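Flavin-nucleotide-binding protein (Mycobacterium smegmatis, PDB 4YBN) binds FAD and heme b in a split beta-barrel of the flavin-binding pyridoxamine 5'-phosphate oxidase-like group, and is probably an oxidoreductase. Local coordinates at residues V91-F96 with G181-V186. Residues are numbered along the deposited sequence; the frame is centred on the assembly and turned at random.
With HEM (protoporphyrin IX containing Fe), chain G.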
loop_
_atom_site.group_PDB
_atom_site.type_symbol
_atom_site.label_atom_id
_atom_site.label_comp_id
_atom_site.label_asym_id
_atom_site.label_seq_id
_atom_site.Cartn_x
_atom_site.Cartn_y
_atom_site.Cartn_z
ATOM N N VAL A 91 -9.703 0.013 -17.301
ATOM C CA VAL A 91 -10.153 -1.017 -18.225
ATOM C C VAL A 91 -10.115 -0.475 -19.654
ATOM O O VAL A 91 -10.977 0.286 -20.090
ATOM C CB VAL A 91 -11.544 -1.517 -17.832
ATOM C CG1 VAL A 91 -11.953 -2.701 -18.693
ATOM C CG2 VAL A 91 -11.548 -1.953 -16.364
ATOM N N ALA A 92 -9.082 -0.860 -20.390
ATOM C CA ALA A 92 -8.963 -0.446 -21.783
ATOM C C ALA A 92 -9.480 -1.547 -22.708
ATOM O O ALA A 92 -9.839 -2.655 -22.281
ATOM C CB ALA A 92 -7.524 -0.067 -22.104
ATOM N N ARG A 93 -9.629 -1.183 -23.979
ATOM C CA ARG A 93 -10.051 -2.122 -25.031
ATOM C C ARG A 93 -8.966 -3.116 -25.426
ATOM O O ARG A 93 -9.252 -4.070 -26.135
ATOM C CB ARG A 93 -10.466 -1.357 -26.270
ATOM C CG ARG A 93 -11.768 -0.625 -26.111
ATOM C CD ARG A 93 -11.921 0.266 -27.325
ATOM N NE ARG A 93 -13.117 1.069 -27.247
ATOM C CZ ARG A 93 -13.150 2.318 -26.817
ATOM N NH1 ARG A 93 -12.037 2.939 -26.378
ATOM N NH2 ARG A 93 -14.323 2.941 -26.807
ATOM N N SER A 94 -7.730 -2.882 -24.977
ATOM C CA SER A 94 -6.629 -3.861 -25.019
ATOM C C SER A 94 -6.029 -4.114 -23.632
ATOM O O SER A 94 -6.069 -3.237 -22.770
ATOM C CB SER A 94 -5.504 -3.318 -25.854
ATOM O OG SER A 94 -5.052 -2.126 -25.304
ATOM N N SER A 95 -5.345 -5.231 -23.443
ATOM C CA SER A 95 -4.612 -5.417 -22.141
ATOM C C SER A 95 -3.412 -4.503 -22.054
ATOM O O SER A 95 -3.033 -4.006 -20.968
ATOM C CB SER A 95 -4.200 -6.841 -21.963
ATOM O OG SER A 95 -3.508 -7.235 -23.099
ATOM N N PHE A 96 -2.819 -4.212 -23.210
ATOM C CA PHE A 96 -1.656 -3.381 -23.221
ATOM C C PHE A 96 -1.915 -1.989 -22.655
ATOM O O PHE A 96 -1.021 -1.414 -22.039
ATOM C CB PHE A 96 -1.046 -3.353 -24.618
ATOM C CG PHE A 96 0.095 -2.403 -24.766
ATOM C CD1 PHE A 96 1.362 -2.776 -24.388
ATOM C CD2 PHE A 96 -0.112 -1.138 -25.292
ATOM C CE1 PHE A 96 2.418 -1.907 -24.521
ATOM C CE2 PHE A 96 0.951 -0.273 -25.481
ATOM C CZ PHE A 96 2.222 -0.661 -25.080
ATOM N N GLY A 181 -16.594 -1.918 -28.409
ATOM C CA GLY A 181 -16.268 -2.441 -27.068
ATOM C C GLY A 181 -16.253 -1.401 -25.941
ATOM O O GLY A 181 -15.924 -0.215 -26.158
ATOM N N TRP A 182 -16.555 -1.857 -24.720
ATOM C CA TRP A 182 -16.617 -0.950 -23.566
ATOM C C TRP A 182 -15.188 -0.605 -23.087
ATOM O O TRP A 182 -14.270 -1.418 -23.219
ATOM C CB TRP A 182 -17.391 -1.614 -22.418
ATOM C CG TRP A 182 -17.725 -0.628 -21.290
ATOM C CD1 TRP A 182 -18.798 0.227 -21.218
ATOM C CD2 TRP A 182 -16.929 -0.370 -20.126
ATOM N NE1 TRP A 182 -18.728 0.991 -20.058
ATOM C CE2 TRP A 182 -17.605 0.625 -19.361
ATOM C CE3 TRP A 182 -15.737 -0.908 -19.635
ATOM C CZ2 TRP A 182 -17.099 1.112 -18.134
ATOM C CZ3 TRP A 182 -15.227 -0.414 -18.399
ATOM C CH2 TRP A 182 -15.914 0.570 -17.675
ATOM N N ALA A 183 -15.011 0.600 -22.574
ATOM C CA ALA A 183 -13.785 0.976 -21.880
ATOM C C ALA A 183 -14.173 1.920 -20.729
ATOM O O ALA A 183 -15.266 2.512 -20.743
ATOM C CB ALA A 183 -12.829 1.672 -22.813
ATOM N N GLY A 184 -13.296 2.068 -19.724
ATOM C CA GLY A 184 -13.666 2.838 -18.571
ATOM C C GLY A 184 -12.798 2.584 -17.354
ATOM O O GLY A 184 -11.661 2.078 -17.476
ATOM N N VAL A 185 -13.322 2.988 -16.203
ATOM C CA VAL A 185 -12.603 2.858 -14.894
ATOM C C VAL A 185 -13.530 2.270 -13.889
ATOM O O VAL A 185 -14.675 2.700 -13.766
ATOM C CB VAL A 185 -12.093 4.225 -14.437
ATOM C CG1 VAL A 185 -11.498 4.242 -12.999
ATOM C CG2 VAL A 185 -11.057 4.699 -15.416
ATOM N N VAL A 186 -13.085 1.224 -13.202
ATOM C CA VAL A 186 -13.758 0.768 -12.008
ATOM C C VAL A 186 -13.020 1.387 -10.815
ATOM O O VAL A 186 -11.865 1.006 -10.553
ATOM C CB VAL A 186 -13.718 -0.716 -11.880
ATOM C CG1 VAL A 186 -14.638 -1.148 -10.749
ATOM C CG2 VAL A 186 -14.151 -1.354 -13.201
HETATM C CHA HEM G . 2.740 0.065 -17.760
HETATM C CHB HEM G . -1.087 -1.836 -15.535
HETATM C CHC HEM G . -1.531 -5.128 -19.038
HETATM C CHD HEM G . 2.493 -3.469 -21.122
HETATM C C1A HEM G . 1.733 -0.150 -16.866
HETATM C C2A HEM G . 1.482 0.625 -15.708
HETATM C C3A HEM G . 0.404 0.046 -15.062
HETATM C C4A HEM G . -0.007 -1.047 -15.857
HETATM C CMA HEM G . -0.273 0.429 -13.760
HETATM C CAA HEM G . 2.308 1.806 -15.227
HETATM C CBA HEM G . 1.997 3.137 -15.928
HETATM C CGA HEM G . 2.626 4.300 -15.188
HETATM O O1A HEM G . 1.870 5.161 -14.677
HETATM O O2A HEM G . 3.874 4.399 -15.056
HETATM C C1B HEM G . -1.579 -2.891 -16.317
HETATM C C2B HEM G . -2.791 -3.588 -16.016
HETATM C C3B HEM G . -2.942 -4.525 -16.972
HETATM C C4B HEM G . -1.781 -4.384 -17.909
HETATM C CMB HEM G . -3.779 -3.358 -14.871
HETATM C CAB HEM G . -4.147 -5.347 -16.955
HETATM C CBB HEM G . -4.530 -6.062 -17.968
HETATM C C1C HEM G . -0.449 -4.995 -19.930
HETATM C C2C HEM G . -0.104 -5.918 -20.961
HETATM C C3C HEM G . 1.062 -5.445 -21.580
HETATM C C4C HEM G . 1.405 -4.231 -20.894
HETATM C CMC HEM G . -0.892 -7.127 -21.315
HETATM C CAC HEM G . 1.752 -5.968 -22.778
HETATM C CBC HEM G . 1.158 -6.790 -23.662
HETATM C C1D HEM G . 2.838 -2.377 -20.346
HETATM C C2D HEM G . 3.933 -1.515 -20.744
HETATM C C3D HEM G . 3.997 -0.533 -19.823
HETATM C C4D HEM G . 2.927 -0.796 -18.861
HETATM C CMD HEM G . 4.835 -1.691 -21.928
HETATM C CAD HEM G . 4.979 0.624 -19.755
HETATM C CBD HEM G . 4.303 1.992 -19.939
HETATM C CGD HEM G . 5.317 3.024 -20.399
HETATM O O1D HEM G . 5.272 3.497 -21.568
HETATM O O2D HEM G . 6.225 3.419 -19.617
HETATM N NA HEM G . 0.828 -1.177 -16.927
HETATM N NB HEM G . -1.031 -3.371 -17.437
HETATM N NC HEM G . 0.528 -4.049 -19.866
HETATM N ND HEM G . 2.252 -1.908 -19.225
HETATM FE FE HEM G . 0.741 -2.644 -18.332
HETATM O O HOH W 1 -0.549 -0.983 -19.346
#
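The six-membered end of the W182 indole meets V91 along its edge: CZ3 of W182 lies 3.9 Å from CB of V91, near the ring plane, with CG1 of V91 at 4.0 Å. With CG anti to the backbone N (chi1 -169°), the indole reaches back toward V91, and one of its faces lies against N of G184. The R93 guanidinium is the second flat group. CB of A183 sits over one of its faces, 3.9 Å from NH1, while the carbonyl of G181 approaches obliquely and takes a weak hydrogen bond from NE at 3.3 Å. The arm of R93 is extended from CG to NE, which carries the charged end past residues 181-183 to D172 and to D200 of the second subunit; NH1 forms a salt bridge with each. The third, the F96 ring, has CAC of the heme in plane at its edge, while CHD, 3.5 Å from CD1 of F96, approaches obliquely.

Away from R93, beside the indole, V91 and G184 form a hydrogen-bonded antiparallel pair. The two backbone N-H groups bond to the opposing carbonyls, N of G184 to O of V91 and N of V91 to O of G184, both at 2.9 Å. Further along, the methyls CG2 of V91 and CG2 of V186 touch.

From R93 the loop leads on to the heme, where O of F96 accepts a hydrogen bond from the water bound to the iron. The pairing thus ties the end of strand 78-91 to the start of strand 184-192, with R93 packed on helix 174-178. NE1 of W182 is hydrogen-bonded to OG1 of T197 of the second subunit. G184 and V185 also pair antiparallel with a strand of that subunit, so the sheet continues across the dimer interface.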